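PDB 4OGD: succinate-semialdehyde dehydrogenase from Streptococcus pyogenes MGAS1882, which probably catalyses the NADP+-dependent oxidation of succinic semialdehyde to succinate, as a member of the aldehyde dehydrogenase family. Local coordinates for residues K65-M74 / I159-L170; L320-G331 / T345-I356. All coordinates share one frame; numbering follows the deposited sequence.

The two contacts lie in different parts of the aldehyde dehydrogenase fold. Contact 1 (65-74 with 159-170) packs two helices beside the sheet that contains strands 124-128 and 152-155, in the part expected by family to bind NADP+. Contact 2 (320-331 with 345-356) forms one margin of the other large sheet, which also holds strand 268-272 and probably belongs to the catalytic domain. The centres of contact 1 and contact 2 are about 36 Å apart. The nearest atoms of contact 1 and contact 2 are about 18 Å apart, so the two do not touch. In sequence, both segments of contact 1 precede those of contact 2. Contact 1 is largely buried, contact 2 only partly.

Contact 1. Residues K65-M74 / I159-L170; sequences KYAEIMTKDM and ICPRSAQSFEEL
Asp73 and Ser163 carry the polar core of this contact. Asp73 OD2 accepts two hydrogen bonds from the same residue: Ser163 OG donates to it at 2.7 Å and Ser163 N at 2.8 Å. The hydroxyl arrives on the anti side of the carboxylate and the amide on the syn side, both moderately out of its plane. Ser163 OG lies beside its own backbone N (chi1 -60°), which lets both donors converge on one oxygen. The carboxylate sits over the first turn of helix 161-173, whose N-cap is Cys160, and the helix start probably favours its negative charge. Asp73 OD1 has its own partner, Thr5 OG1.

Ile69 points at the second helix. Its CG2 branch rests 3.7 Å from Arg162 CG. A bend at chi2 (60°) folds the Arg162 side chain so that Ile69 CD1 lies over one face of its guanidinium. Arg162 NH1 forms a salt bridge with Glu169 OE1 at 2.9 Å, nearly in the guanidinium plane. At the far end Tyr66 OH comes 3.5 Å from Leu170 CB, and Tyr66 CZ is 4.0 Å from Leu170 CD1. A water donates to both Tyr66 OH and Ser166 O.

This is antiparallel helix packing (151°, axes 8.8 Å apart) beside the Rossmann-type sheet, in the part expected to bind NADP+. Ser166 OG and Tyr135 OH are hydrogen-bonded, and Tyr135 also meets the rings of Tyr66 and Phe167. Helix 45-61 covers Leu170 and Tyr66, helix 78-103 packs on Met70, and strand 181-183 lies against Ala164 and Phe167.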
loop_
_atom_site.group_PDB
_atom_site.type_symbol
_atom_site.label_atom_id
_atom_site.label_comp_id
_atom_site.label_asym_id
_atom_site.label_seq_id
_atom_site.Cartn_x
_atom_site.Cartn_y
_atom_site.Cartn_z
ATOM N N LYS A 65 15.717 32.678 1.265
ATOM C CA LYS A 65 16.890 31.812 1.386
ATOM C C LYS A 65 16.591 30.423 0.825
ATOM O O LYS A 65 17.355 29.889 0.032
ATOM C CB LYS A 65 17.353 31.697 2.848
ATOM C CG LYS A 65 18.299 30.516 3.117
ATOM C CD LYS A 65 18.536 30.273 4.618
ATOM C CE LYS A 65 19.208 28.930 4.874
ATOM N NZ LYS A 65 19.584 28.774 6.314
ATOM N N TYR A 66 15.470 29.843 1.237
ATOM C CA TYR A 66 15.126 28.497 0.777
ATOM C C TYR A 66 14.735 28.488 -0.697
ATOM O O TYR A 66 15.067 27.555 -1.432
ATOM C CB TYR A 66 14.032 27.904 1.660
ATOM C CG TYR A 66 14.564 27.555 3.027
ATOM C CD1 TYR A 66 15.344 26.426 3.214
ATOM C CD2 TYR A 66 14.307 28.371 4.121
ATOM C CE1 TYR A 66 15.851 26.103 4.462
ATOM C CE2 TYR A 66 14.811 28.066 5.370
ATOM C CZ TYR A 66 15.580 26.930 5.535
ATOM O OH TYR A 66 16.084 26.620 6.774
ATOM N N ALA A 67 14.029 29.530 -1.130
ATOM C CA ALA A 67 13.674 29.662 -2.540
ATOM C C ALA A 67 14.924 29.700 -3.407
ATOM O O ALA A 67 14.999 29.009 -4.427
ATOM C CB ALA A 67 12.834 30.904 -2.767
ATOM N N GLU A 68 15.909 30.507 -3.015
ATOM C CA GLU A 68 17.127 30.601 -3.819
ATOM C C GLU A 68 17.925 29.288 -3.851
ATOM O O GLU A 68 18.541 28.952 -4.868
ATOM C CB GLU A 68 18.019 31.764 -3.352
ATOM C CG GLU A 68 19.295 31.879 -4.183
ATOM C CD GLU A 68 20.078 33.153 -3.935
ATOM O OE1 GLU A 68 19.628 34.004 -3.132
ATOM O OE2 GLU A 68 21.154 33.296 -4.555
ATOM N N ILE A 69 17.924 28.556 -2.740
ATOM C CA ILE A 69 18.599 27.263 -2.683
ATOM C C ILE A 69 18.027 26.339 -3.757
ATOM O O ILE A 69 18.766 25.648 -4.464
ATOM C CB ILE A 69 18.454 26.624 -1.292
ATOM C CG1 ILE A 69 19.416 27.302 -0.313
ATOM C CG2 ILE A 69 18.730 25.123 -1.347
ATOM C CD1 ILE A 69 19.226 26.876 1.126
ATOM N N MET A 70 16.709 26.359 -3.905
ATOM C CA MET A 70 16.075 25.514 -4.915
ATOM C C MET A 70 16.396 25.966 -6.345
ATOM O O MET A 70 16.710 25.144 -7.209
ATOM C CB MET A 70 14.571 25.444 -4.686
ATOM C CG MET A 70 14.207 24.703 -3.427
ATOM S SD MET A 70 12.431 24.423 -3.328
ATOM C CE MET A 70 11.917 25.799 -2.304
ATOM N N THR A 71 16.338 27.272 -6.585
ATOM C CA THR A 71 16.696 27.820 -7.896
ATOM C C THR A 71 18.143 27.487 -8.276
ATOM O O THR A 71 18.424 27.056 -9.402
ATOM C CB THR A 71 16.496 29.343 -7.921
ATOM O OG1 THR A 71 15.103 29.648 -7.768
ATOM C CG2 THR A 71 17.018 29.931 -9.241
ATOM N N LYS A 72 19.065 27.682 -7.337
ATOM C CA LYS A 72 20.468 27.385 -7.608
ATOM C C LYS A 72 20.757 25.891 -7.806
ATOM O O LYS A 72 21.683 25.537 -8.533
ATOM C CB LYS A 72 21.382 28.016 -6.543
ATOM C CG LYS A 72 21.334 29.559 -6.520
ATOM C CD LYS A 72 21.911 30.168 -7.800
ATOM C CE LYS A 72 21.621 31.671 -7.920
ATOM N NZ LYS A 72 22.324 32.492 -6.880
ATOM N N ASP A 73 19.958 25.021 -7.188
ATOM C CA ASP A 73 20.123 23.570 -7.357
ATOM C C ASP A 73 19.593 23.093 -8.710
ATOM O O ASP A 73 20.296 22.418 -9.477
ATOM C CB ASP A 73 19.363 22.792 -6.263
ATOM C CG ASP A 73 20.228 22.449 -5.044
ATOM O OD1 ASP A 73 21.444 22.749 -5.012
ATOM O OD2 ASP A 73 19.668 21.849 -4.105
ATOM N N MET A 74 18.346 23.427 -9.002
ATOM C CA MET A 74 17.685 22.782 -10.132
ATOM C C MET A 74 17.081 23.720 -11.170
ATOM O O MET A 74 16.447 23.264 -12.122
ATOM C CB MET A 74 16.672 21.735 -9.638
ATOM C CG MET A 74 15.695 22.221 -8.579
ATOM S SD MET A 74 14.481 23.379 -9.207
ATOM C CE MET A 74 13.670 22.351 -10.442
ATOM N N ILE A 159 21.148 15.987 -7.988
ATOM C CA ILE A 159 21.339 17.378 -8.394
ATOM C C ILE A 159 20.749 18.412 -7.435
ATOM O O ILE A 159 20.917 19.616 -7.651
ATOM C CB ILE A 159 20.813 17.652 -9.820
ATOM C CG1 ILE A 159 19.297 17.443 -9.898
ATOM C CG2 ILE A 159 21.558 16.795 -10.829
ATOM C CD1 ILE A 159 18.649 18.157 -11.073
ATOM N N CYS A 160 20.075 17.974 -6.371
ATOM C CA CYS A 160 19.638 18.958 -5.373
ATOM C C CYS A 160 20.158 18.669 -3.955
ATOM O O CYS A 160 19.390 18.587 -2.995
ATOM C CB CYS A 160 18.120 19.199 -5.417
ATOM S SG CYS A 160 17.074 17.769 -5.143
ATOM N N PRO A 161 21.482 18.540 -3.816
ATOM C CA PRO A 161 22.018 18.187 -2.502
ATOM C C PRO A 161 21.949 19.328 -1.491
ATOM O O PRO A 161 21.853 19.045 -0.305
ATOM C CB PRO A 161 23.471 17.819 -2.811
ATOM C CG PRO A 161 23.809 18.637 -4.022
ATOM C CD PRO A 161 22.546 18.756 -4.816
ATOM N N ARG A 162 21.999 20.585 -1.928
ATOM C CA ARG A 162 21.866 21.682 -0.967
ATOM C C ARG A 162 20.435 21.772 -0.438
ATOM O O ARG A 162 20.223 22.018 0.751
ATOM C CB ARG A 162 22.309 23.019 -1.570
ATOM C CG ARG A 162 22.224 24.191 -0.599
ATOM C CD ARG A 162 23.092 24.031 0.644
ATOM N NE ARG A 162 22.901 25.195 1.504
ATOM C CZ ARG A 162 22.680 25.150 2.813
ATOM N NH1 ARG A 162 22.658 23.993 3.457
ATOM N NH2 ARG A 162 22.497 26.282 3.483
ATOM N N SER A 163 19.458 21.543 -1.311
ATOM C CA SER A 163 18.062 21.488 -0.878
ATOM C C SER A 163 17.908 20.412 0.195
ATOM O O SER A 163 17.307 20.646 1.246
ATOM C CB SER A 163 17.130 21.200 -2.062
ATOM O OG SER A 163 17.226 22.207 -3.070
ATOM N N ALA A 164 18.485 19.239 -0.062
ATOM C CA ALA A 164 18.344 18.100 0.835
ATOM C C ALA A 164 19.026 18.360 2.162
ATOM O O ALA A 164 18.473 18.086 3.226
ATOM C CB ALA A 164 18.932 16.854 0.190
ATOM N N GLN A 165 20.251 18.866 2.096
ATOM C CA GLN A 165 21.008 19.140 3.309
ATOM C C GLN A 165 20.340 20.227 4.152
ATOM O O GLN A 165 20.224 20.097 5.373
ATOM C CB GLN A 165 22.421 19.574 2.932
ATOM C CG GLN A 165 23.232 20.103 4.102
ATOM C CD GLN A 165 24.542 20.717 3.656
ATOM O OE1 GLN A 165 24.566 21.786 3.032
ATOM N NE2 GLN A 165 25.643 20.039 3.967
ATOM N N SER A 166 19.893 21.294 3.499
ATOM C CA SER A 166 19.269 22.404 4.207
ATOM C C SER A 166 17.930 22.018 4.825
ATOM O O SER A 166 17.497 22.637 5.792
ATOM C CB SER A 166 19.094 23.611 3.286
ATOM O OG SER A 166 18.248 23.314 2.183
ATOM N N PHE A 167 17.258 21.008 4.269
ATOM C CA PHE A 167 15.991 20.589 4.854
ATOM C C PHE A 167 16.227 19.954 6.223
ATOM O O PHE A 167 15.527 20.266 7.198
ATOM C CB PHE A 167 15.216 19.631 3.935
ATOM C CG PHE A 167 13.763 19.471 4.326
ATOM C CD1 PHE A 167 13.396 18.639 5.383
ATOM C CD2 PHE A 167 12.773 20.179 3.659
ATOM C CE1 PHE A 167 12.064 18.511 5.753
ATOM C CE2 PHE A 167 11.443 20.056 4.019
ATOM C CZ PHE A 167 11.086 19.216 5.061
ATOM N N GLU A 168 17.216 19.070 6.301
ATOM C CA GLU A 168 17.634 18.526 7.589
ATOM C C GLU A 168 18.023 19.646 8.554
ATOM O O GLU A 168 17.619 19.628 9.711
ATOM C CB GLU A 168 18.804 17.549 7.438
ATOM C CG GLU A 168 19.312 17.031 8.789
ATOM C CD GLU A 168 20.537 16.148 8.671
ATOM O OE1 GLU A 168 20.669 15.423 7.668
ATOM O OE2 GLU A 168 21.387 16.184 9.584
ATOM N N GLU A 169 18.784 20.623 8.069
ATOM C CA GLU A 169 19.224 21.740 8.914
ATOM C C GLU A 169 18.037 22.548 9.435
ATOM O O GLU A 169 18.028 22.986 10.593
ATOM C CB GLU A 169 20.202 22.638 8.143
ATOM C CG GLU A 169 21.564 21.990 7.951
ATOM C CD GLU A 169 22.421 22.671 6.897
ATOM O OE1 GLU A 169 21.944 23.618 6.241
ATOM O OE2 GLU A 169 23.586 22.250 6.742
ATOM N N LEU A 170 17.047 22.751 8.567
ATOM C CA LEU A 170 15.810 23.443 8.922
ATOM C C LEU A 170 15.089 22.766 10.088
ATOM O O LEU A 170 14.663 23.423 11.046
ATOM C CB LEU A 170 14.888 23.493 7.699
ATOM C CG LEU A 170 13.414 23.874 7.871
ATOM C CD1 LEU A 170 13.267 25.316 8.347
ATOM C CD2 LEU A 170 12.634 23.663 6.575
HETATM O O HOH W 1 18.503 25.246 6.629
HETATM O O HOH W 2 22.517 20.918 -9.450
#

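Contact 2. Residues L320-G331 / T345-I356; sequences LALDHGAELVYG and TIIAGLTKDNPI
Asn354 extends its side chain with CG anti to the backbone N (chi1 -169°), which carries the amide to the end of helix 308-323. Its ND2 donates to Ala321 O at 3.0 Å, on a lone pair and in the carbonyl plane. The same oxygen also accepts from His324 N and Ala326 N. Asn354 OD1 accepts from Ile356 N in an Asx turn, so both ends of the amide are held and its rotation is fixed. His324 turns its ring beside its own backbone N (chi1 -74°) and presents one face to Pro355. Pro355 CD stands 3.8 Å from the centroid of the His324 ring, close to the normal, in a CH-pi contact.

Deeper in, Ala321 CB packs 3.8 Å from Ile356 CG1 and 3.9 Å from Ile347 CD1. Leu320 CD2 reaches both Pro355 and Ile356.

Past Gly325 the two segments pair as antiparallel strands 327-330 and 345-348. Glu327 N donates to Ala348 O at 2.8 Å, and Ala348 N returns a bond to Glu327 O. Val329 N and Tyr330 N both donate to Ile346 O, at 2.9 Å and 3.3 Å, both approaching from one side of the carbonyl plane. Val329 CG2 touches Ala348 CB at 3.8 Å. Helix 276-288 covers Ile346 and Ala348, while strand 365-371 pairs with the other edge of strand 345-348.

Two motifs define the arrangement. A Schellman motif with Gly325 as its C-prime residue ends the helix. A classic beta bulge, with Val329 and Tyr330 both facing Ile346, shifts the register of the antiparallel pair by one residue. Strand 327-330 is an edge strand, within this chain, of the mixed sheet that probably forms the catalytic domain of this aldehyde dehydrogenase.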
loop_
_atom_site.group_PDB
_atom_site.type_symbol
_atom_site.label_atom_id
_atom_site.label_comp_id
_atom_site.label_asym_id
_atom_site.label_seq_id
_atom_site.Cartn_x
_atom_site.Cartn_y
_atom_site.Cartn_z
ATOM N N LEU A 320 12.431 12.410 -31.873
ATOM C CA LEU A 320 11.772 11.115 -32.034
ATOM C C LEU A 320 10.352 11.298 -32.556
ATOM O O LEU A 320 9.908 10.564 -33.439
ATOM C CB LEU A 320 11.751 10.355 -30.703
ATOM C CG LEU A 320 11.207 8.924 -30.770
ATOM C CD1 LEU A 320 12.115 8.052 -31.631
ATOM C CD2 LEU A 320 11.041 8.322 -29.381
ATOM N N ALA A 321 9.640 12.278 -32.007
ATOM C CA ALA A 321 8.277 12.562 -32.444
ATOM C C ALA A 321 8.229 12.902 -33.928
ATOM O O ALA A 321 7.391 12.385 -34.662
ATOM C CB ALA A 321 7.679 13.702 -31.629
ATOM N N LEU A 322 9.121 13.791 -34.355
ATOM C CA LEU A 322 9.144 14.234 -35.744
ATOM C C LEU A 322 9.627 13.136 -36.687
ATOM O O LEU A 322 9.118 13.006 -37.807
ATOM C CB LEU A 322 10.015 15.484 -35.888
ATOM C CG LEU A 322 9.597 16.645 -34.985
ATOM C CD1 LEU A 322 10.549 17.826 -35.136
ATOM C CD2 LEU A 322 8.160 17.074 -35.266
ATOM N N ASP A 323 10.602 12.351 -36.233
ATOM C CA ASP A 323 11.128 11.250 -37.035
ATOM C C ASP A 323 10.062 10.187 -37.280
ATOM O O ASP A 323 10.147 9.420 -38.242
ATOM C CB ASP A 323 12.359 10.621 -36.373
ATOM C CG ASP A 323 13.600 11.496 -36.481
ATOM O OD1 ASP A 323 13.535 12.564 -37.122
ATOM O OD2 ASP A 323 14.649 11.100 -35.929
ATOM N N HIS A 324 9.055 10.144 -36.414
ATOM C CA HIS A 324 7.974 9.180 -36.562
ATOM C C HIS A 324 6.678 9.795 -37.081
ATOM O O HIS A 324 5.607 9.202 -36.942
ATOM C CB HIS A 324 7.744 8.424 -35.251
ATOM C CG HIS A 324 8.804 7.413 -34.956
ATOM N ND1 HIS A 324 8.649 6.068 -35.232
ATOM C CD2 HIS A 324 10.046 7.546 -34.434
ATOM C CE1 HIS A 324 9.743 5.420 -34.880
ATOM N NE2 HIS A 324 10.609 6.294 -34.393
ATOM N N GLY A 325 6.779 10.990 -37.661
ATOM C CA GLY A 325 5.688 11.567 -38.432
ATOM C C GLY A 325 4.850 12.666 -37.800
ATOM O O GLY A 325 3.846 13.088 -38.373
ATOM N N ALA A 326 5.244 13.137 -36.622
ATOM C CA ALA A 326 4.501 14.204 -35.969
ATOM C C ALA A 326 4.747 15.538 -36.666
ATOM O O ALA A 326 5.750 15.708 -37.364
ATOM C CB ALA A 326 4.882 14.296 -34.492
ATOM N N GLU A 327 3.838 16.484 -36.463
ATOM C CA GLU A 327 3.972 17.807 -37.060
ATOM C C GLU A 327 4.574 18.798 -36.071
ATOM O O GLU A 327 4.110 18.900 -34.932
ATOM C CB GLU A 327 2.609 18.325 -37.540
ATOM C CG GLU A 327 2.666 19.756 -38.071
ATOM C CD GLU A 327 1.306 20.317 -38.440
ATOM O OE1 GLU A 327 0.276 19.661 -38.163
ATOM O OE2 GLU A 327 1.265 21.426 -39.016
ATOM N N LEU A 328 5.605 19.525 -36.503
ATOM C CA LEU A 328 6.144 20.619 -35.700
ATOM C C LEU A 328 5.286 21.855 -35.912
ATOM O O LEU A 328 5.329 22.488 -36.971
ATOM C CB LEU A 328 7.609 20.910 -36.040
ATOM C CG LEU A 328 8.282 21.976 -35.160
ATOM C CD1 LEU A 328 8.306 21.554 -33.696
ATOM C CD2 LEU A 328 9.695 22.270 -35.633
ATOM N N VAL A 329 4.489 22.183 -34.902
ATOM C CA VAL A 329 3.551 23.295 -34.978
ATOM C C VAL A 329 4.229 24.617 -34.638
ATOM O O VAL A 329 3.993 25.640 -35.288
ATOM C CB VAL A 329 2.351 23.059 -34.038
ATOM C CG1 VAL A 329 1.495 24.306 -33.911
ATOM C CG2 VAL A 329 1.514 21.873 -34.520
ATOM N N TYR A 330 5.077 24.591 -33.618
ATOM C CA TYR A 330 5.758 25.802 -33.169
ATOM C C TYR A 330 7.052 25.473 -32.444
ATOM O O TYR A 330 7.138 24.465 -31.747
ATOM C CB TYR A 330 4.854 26.627 -32.246
ATOM C CG TYR A 330 5.596 27.775 -31.597
ATOM C CD1 TYR A 330 5.849 28.944 -32.303
ATOM C CD2 TYR A 330 6.070 27.679 -30.290
ATOM C CE1 TYR A 330 6.536 29.983 -31.730
ATOM C CE2 TYR A 330 6.765 28.714 -29.709
ATOM C CZ TYR A 330 6.990 29.863 -30.432
ATOM O OH TYR A 330 7.677 30.903 -29.857
ATOM N N GLY A 331 8.058 26.328 -32.610
ATOM C CA GLY A 331 9.274 26.228 -31.829
ATOM C C GLY A 331 10.229 25.167 -32.330
ATOM O O GLY A 331 10.430 25.009 -33.539
ATOM N N THR A 345 7.809 24.358 -27.333
ATOM C CA THR A 345 7.691 23.688 -28.614
ATOM C C THR A 345 6.323 23.021 -28.635
ATOM O O THR A 345 5.879 22.503 -27.613
ATOM C CB THR A 345 8.799 22.631 -28.754
ATOM O OG1 THR A 345 10.081 23.269 -28.669
ATOM C CG2 THR A 345 8.692 21.881 -30.077
ATOM N N ILE A 346 5.636 23.065 -29.775
ATOM C CA ILE A 346 4.331 22.431 -29.890
ATOM C C ILE A 346 4.372 21.403 -31.005
ATOM O O ILE A 346 4.824 21.702 -32.108
ATOM C CB ILE A 346 3.211 23.451 -30.191
ATOM C CG1 ILE A 346 3.172 24.524 -29.100
ATOM C CG2 ILE A 346 1.851 22.743 -30.302
ATOM C CD1 ILE A 346 2.250 25.692 -29.399
ATOM N N ILE A 347 3.913 20.193 -30.706
ATOM C CA ILE A 347 3.770 19.160 -31.726
ATOM C C ILE A 347 2.328 18.687 -31.830
ATOM O O ILE A 347 1.546 18.814 -30.892
ATOM C CB ILE A 347 4.669 17.951 -31.450
ATOM C CG1 ILE A 347 4.335 17.332 -30.084
ATOM C CG2 ILE A 347 6.134 18.357 -31.546
ATOM C CD1 ILE A 347 5.095 16.045 -29.777
ATOM N N ALA A 348 1.980 18.142 -32.991
ATOM C CA ALA A 348 0.657 17.579 -33.208
ATOM C C ALA A 348 0.800 16.393 -34.151
ATOM O O ALA A 348 1.917 15.987 -34.475
ATOM C CB ALA A 348 -0.285 18.633 -33.782
ATOM N N GLY A 349 -0.321 15.825 -34.582
ATOM C CA GLY A 349 -0.289 14.695 -35.494
ATOM C C GLY A 349 0.394 13.440 -34.970
ATOM O O GLY A 349 0.991 12.691 -35.746
ATOM N N LEU A 350 0.319 13.201 -33.663
ATOM C CA LEU A 350 0.826 11.955 -33.109
ATOM C C LEU A 350 -0.150 10.819 -33.413
ATOM O O LEU A 350 -1.339 10.918 -33.113
ATOM C CB LEU A 350 1.033 12.071 -31.594
ATOM C CG LEU A 350 2.152 13.011 -31.124
ATOM C CD1 LEU A 350 1.961 13.377 -29.656
ATOM C CD2 LEU A 350 3.524 12.385 -31.328
ATOM N N THR A 351 0.360 9.748 -34.013
ATOM C CA THR A 351 -0.422 8.535 -34.216
ATOM C C THR A 351 0.046 7.466 -33.235
ATOM O O THR A 351 1.101 7.602 -32.609
ATOM C CB THR A 351 -0.298 8.016 -35.670
ATOM O OG1 THR A 351 1.066 7.677 -35.948
ATOM C CG2 THR A 351 -0.749 9.080 -36.645
ATOM N N LYS A 352 -0.728 6.397 -33.108
ATOM C CA LYS A 352 -0.447 5.380 -32.094
ATOM C C LYS A 352 0.862 4.627 -32.302
ATOM O O LYS A 352 1.428 4.082 -31.351
ATOM C CB LYS A 352 -1.605 4.402 -31.987
ATOM C CG LYS A 352 -2.841 5.012 -31.389
ATOM C CD LYS A 352 -3.938 3.983 -31.316
ATOM C CE LYS A 352 -5.225 4.589 -30.828
ATOM N NZ LYS A 352 -6.311 3.566 -30.828
ATOM N N ASP A 353 1.344 4.597 -33.538
ATOM C CA ASP A 353 2.600 3.924 -33.841
ATOM C C ASP A 353 3.794 4.838 -33.604
ATOM O O ASP A 353 4.942 4.419 -33.748
ATOM C CB ASP A 353 2.594 3.425 -35.282
ATOM C CG ASP A 353 1.885 4.376 -36.213
ATOM O OD1 ASP A 353 1.024 3.908 -36.991
ATOM O OD2 ASP A 353 2.176 5.590 -36.157
ATOM N N ASN A 354 3.512 6.087 -33.232
ATOM C CA ASN A 354 4.552 7.038 -32.851
ATOM C C ASN A 354 4.812 6.863 -31.359
ATOM O O ASN A 354 3.895 7.001 -30.556
ATOM C CB ASN A 354 4.079 8.465 -33.152
ATOM C CG ASN A 354 5.187 9.499 -33.031
ATOM O OD1 ASN A 354 6.018 9.436 -32.128
ATOM N ND2 ASN A 354 5.192 10.469 -33.940
ATOM N N PRO A 355 6.057 6.542 -30.981
ATOM C CA PRO A 355 6.364 6.267 -29.570
ATOM C C PRO A 355 5.946 7.407 -28.643
ATOM O O PRO A 355 5.504 7.154 -27.519
ATOM C CB PRO A 355 7.886 6.130 -29.570
ATOM C CG PRO A 355 8.215 5.674 -30.947
ATOM C CD PRO A 355 7.235 6.366 -31.849
ATOM N N ILE A 356 6.066 8.642 -29.120
ATOM C CA ILE A 356 5.757 9.812 -28.299
ATOM C C ILE A 356 4.247 9.934 -27.972
ATOM O O ILE A 356 3.863 10.591 -27.003
ATOM C CB ILE A 356 6.375 11.100 -28.931
ATOM C CG1 ILE A 356 7.904 10.980 -28.953
ATOM C CG2 ILE A 356 5.970 12.362 -28.181
ATOM C CD1 ILE A 356 8.533 10.765 -27.565
HETATM O O HOH W 3 2.663 9.010 -37.886
#